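Flavin-dependent monooxygenase, oxygenase subunit HsaA (Mycobacterium tuberculosis, PDB 3AFF) probably hydroxylates the phenolic ring of the secosteroid 3-HSA to the catechol 3,4-DHSA, using reduced flavin and molecular oxygen, during cholesterol catabolism. Local coordinates at residues A[312-316]-A[317-321]. Numbering follows the deposited sequence.
Sequences KEIPF and ELRAR
Phe316 and Arg319 meet at the first turn of helix 316-342, where the aromatic ring presents its edge to the guanidinium. Arg319 NH1 lies near the ring plane, 3.8 Å from Phe316 CD1, while that same carbon sits over one face of the guanidinium; the two planes stand 81° apart, so the groups touch edge on face without stacking. Phe316 holds CG anti to its backbone N (chi1 172°), and this directs the ring along the helix surface, where CE2 also reaches the methyl CB of Ala320 at 4.0 Å. A bend at chi3 turns the end of Arg319 back against the ring.

On the loop side, Ile314 drops CG2 onto the aliphatic part of the arginine, 3.8 Å from Arg319 CG, and the same methyl approaches Leu318 CD2. The Pro315 ring continues this apolar seam: its CD packs against Leu318 CB at 4.0 Å, and its CB meets the methylene CG of Glu317, whose chain, bent at chi2, passes obliquely across the proline.

In the backbone that carries these side chains, Pro315 occupies the N-cap position. Its carbonyl oxygen receives two weak bonds, from Leu318 N and from Arg319 N, the latter at 3.3 Å, whereas the following i to i+4 bond, Ala320 N to Phe316 O, is short at 2.9 Å and nearly straight (174°). Ile314, Pro315 and Leu318 also pack on helix 286-309, joining the start of one helix to its predecessor in the C-terminal acyl-CoA dehydrogenase-like domain. Arg319 NH2 donates to the carbonyl oxygen of Asp391 and to O of Val394, in the C-terminal carboxylate, whose negative charge probably favours the guanidinium; the phenylalanine edge probably adds packing rather than cation-pi attraction.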
ATOM      1  N   LYS A 312      13.260 -19.517  36.154  1.00 29.28           N
ATOM      2  CA  LYS A 312      12.654 -19.899  34.876  1.00 29.69           C
ATOM      3  C   LYS A 312      13.642 -20.053  33.703  1.00 29.97           C
ATOM      4  O   LYS A 312      14.753 -19.553  33.724  1.00 30.59           O
ATOM      5  CB  LYS A 312      11.506 -18.922  34.495  1.00 29.65           C
ATOM      6  CG  LYS A 312      10.333 -18.941  35.456  1.00 30.43           C
ATOM      7  CD  LYS A 312       9.555 -17.636  35.401  1.00 36.00           C
ATOM      8  CE  LYS A 312       8.223 -17.803  36.077  1.00 40.10           C
ATOM      9  NZ  LYS A 312       7.497 -16.516  35.945  1.00 45.73           N
ATOM     10  N   GLU A 313      13.214 -20.769  32.689  1.00 31.56           N
ATOM     11  CA  GLU A 313      13.966 -20.950  31.469  1.00 33.24           C
ATOM     12  C   GLU A 313      13.780 -19.801  30.471  1.00 31.33           C
ATOM     13  O   GLU A 313      12.706 -19.164  30.421  1.00 30.99           O
ATOM     14  CB  GLU A 313      13.548 -22.247  30.845  1.00 34.90           C
ATOM     15  CG  GLU A 313      14.229 -23.438  31.530  1.00 42.32           C
ATOM     16  CD  GLU A 313      13.701 -24.756  31.016  1.00 54.04           C
ATOM     17  OE1 GLU A 313      12.829 -24.737  30.080  1.00 57.34           O
ATOM     18  OE2 GLU A 313      14.167 -25.809  31.546  1.00 58.25           O
ATOM     19  N   ILE A 314      14.837 -19.511  29.723  1.00 29.70           N
ATOM     20  CA  ILE A 314      14.770 -18.523  28.649  1.00 27.89           C
ATOM     21  C   ILE A 314      14.245 -19.167  27.339  1.00 28.74           C
ATOM     22  O   ILE A 314      14.764 -20.164  26.886  1.00 29.53           O
ATOM     23  CB  ILE A 314      16.112 -17.839  28.446  1.00 27.50           C
ATOM     24  CG1 ILE A 314      16.500 -17.042  29.721  1.00 27.86           C
ATOM     25  CG2 ILE A 314      16.040 -16.939  27.200  1.00 26.90           C
ATOM     26  CD1 ILE A 314      17.987 -16.705  29.915  1.00 27.32           C
ATOM     27  N   PRO A 315      13.185 -18.618  26.748  1.00 28.61           N
ATOM     28  CA  PRO A 315      12.771 -19.292  25.530  1.00 28.74           C
ATOM     29  C   PRO A 315      13.637 -18.988  24.300  1.00 28.13           C
ATOM     30  O   PRO A 315      14.293 -17.929  24.212  1.00 26.98           O
ATOM     31  CB  PRO A 315      11.334 -18.801  25.295  1.00 28.69           C
ATOM     32  CG  PRO A 315      11.055 -17.755  26.360  1.00 30.15           C
ATOM     33  CD  PRO A 315      12.306 -17.501  27.150  1.00 28.65           C
ATOM     34  N   PHE A 316      13.595 -19.890  23.332  1.00 27.63           N
ATOM     35  CA  PHE A 316      14.362 -19.680  22.116  1.00 26.61           C
ATOM     36  C   PHE A 316      13.962 -18.351  21.458  1.00 26.91           C
ATOM     37  O   PHE A 316      14.833 -17.611  21.004  1.00 26.64           O
ATOM     38  CB  PHE A 316      14.233 -20.863  21.139  1.00 26.95           C
ATOM     39  CG  PHE A 316      14.864 -20.590  19.800  1.00 26.42           C
ATOM     40  CD1 PHE A 316      16.245 -20.736  19.619  1.00 25.04           C
ATOM     41  CD2 PHE A 316      14.107 -20.097  18.755  1.00 27.11           C
ATOM     42  CE1 PHE A 316      16.847 -20.445  18.378  1.00 25.30           C
ATOM     43  CE2 PHE A 316      14.719 -19.800  17.509  1.00 28.89           C
ATOM     44  CZ  PHE A 316      16.104 -19.980  17.340  1.00 26.66           C
ATOM     45  N   GLU A 317      12.662 -18.026  21.423  1.00 27.21           N
ATOM     46  CA  GLU A 317      12.202 -16.804  20.738  1.00 27.36           C
ATOM     47  C   GLU A 317      12.814 -15.555  21.343  1.00 24.67           C
ATOM     48  O   GLU A 317      13.079 -14.609  20.605  1.00 25.09           O
ATOM     49  CB  GLU A 317      10.677 -16.675  20.745  1.00 28.56           C
ATOM     50  CG  GLU A 317      10.088 -16.990  22.165  1.00 39.38           C
ATOM     51  CD  GLU A 317       9.042 -15.939  22.720  1.00 50.15           C
ATOM     52  OE1 GLU A 317       9.316 -15.320  23.827  1.00 51.71           O
ATOM     53  OE2 GLU A 317       7.968 -15.771  22.041  1.00 53.41           O
ATOM     54  N   LEU A 318      13.104 -15.561  22.651  1.00 23.13           N
ATOM     55  CA  LEU A 318      13.744 -14.407  23.292  1.00 21.52           C
ATOM     56  C   LEU A 318      15.222 -14.267  22.886  1.00 22.43           C
ATOM     57  O   LEU A 318      15.721 -13.149  22.596  1.00 22.41           O
ATOM     58  CB  LEU A 318      13.588 -14.483  24.822  1.00 21.46           C
ATOM     59  CG  LEU A 318      14.259 -13.399  25.670  1.00 22.67           C
ATOM     60  CD1 LEU A 318      13.987 -11.960  25.170  1.00 22.09           C
ATOM     61  CD2 LEU A 318      13.881 -13.500  27.152  1.00 23.09           C
ATOM     62  N   ARG A 319      15.965 -15.381  22.917  1.00 21.83           N
ATOM     63  CA  ARG A 319      17.367 -15.348  22.462  1.00 21.41           C
ATOM     64  C   ARG A 319      17.435 -14.913  20.993  1.00 19.36           C
ATOM     65  O   ARG A 319      18.283 -14.091  20.607  1.00 18.17           O
ATOM     66  CB  ARG A 319      18.013 -16.733  22.660  1.00 21.11           C
ATOM     67  CG  ARG A 319      18.319 -17.141  24.146  1.00 23.03           C
ATOM     68  CD  ARG A 319      18.396 -18.706  24.323  1.00 24.29           C
ATOM     69  NE  ARG A 319      19.152 -19.182  23.240  1.00 29.74           N
ATOM     70  CZ  ARG A 319      18.965 -20.278  22.515  1.00 29.97           C
ATOM     71  NH1 ARG A 319      18.133 -21.237  22.827  1.00 28.49           N
ATOM     72  NH2 ARG A 319      19.739 -20.414  21.481  1.00 34.37           N
ATOM     73  N   ALA A 320      16.538 -15.458  20.188  1.00 19.17           N
ATOM     74  CA  ALA A 320      16.391 -15.014  18.771  1.00 21.02           C
ATOM     75  C   ALA A 320      16.148 -13.500  18.543  1.00 21.08           C
ATOM     76  O   ALA A 320      16.847 -12.852  17.767  1.00 21.74           O
ATOM     77  CB  ALA A 320      15.320 -15.841  18.076  1.00 20.76           C
ATOM     78  N   ARG A 321      15.175 -12.919  19.238  1.00 23.58           N
ATOM     79  CA  ARG A 321      15.018 -11.440  19.276  1.00 24.60           C
ATOM     80  C   ARG A 321      16.313 -10.729  19.682  1.00 22.72           C
ATOM     81  O   ARG A 321      16.657  -9.686  19.145  1.00 22.48           O
ATOM     82  CB  ARG A 321      13.983 -11.035  20.325  1.00 25.12           C
ATOM     83  CG  ARG A 321      12.546 -11.149  19.925  1.00 31.15           C
ATOM     84  CD  ARG A 321      11.589 -10.160  20.728  1.00 32.00           C
ATOM     85  NE  ARG A 321      11.616 -10.174  22.203  1.00 40.47           N
ATOM     86  CZ  ARG A 321      12.300  -9.276  22.922  1.00 45.83           C
ATOM     87  NH1 ARG A 321      13.009  -8.370  22.247  1.00 46.89           N
ATOM     88  NH2 ARG A 321      12.293  -9.257  24.281  1.00 42.87           N
TER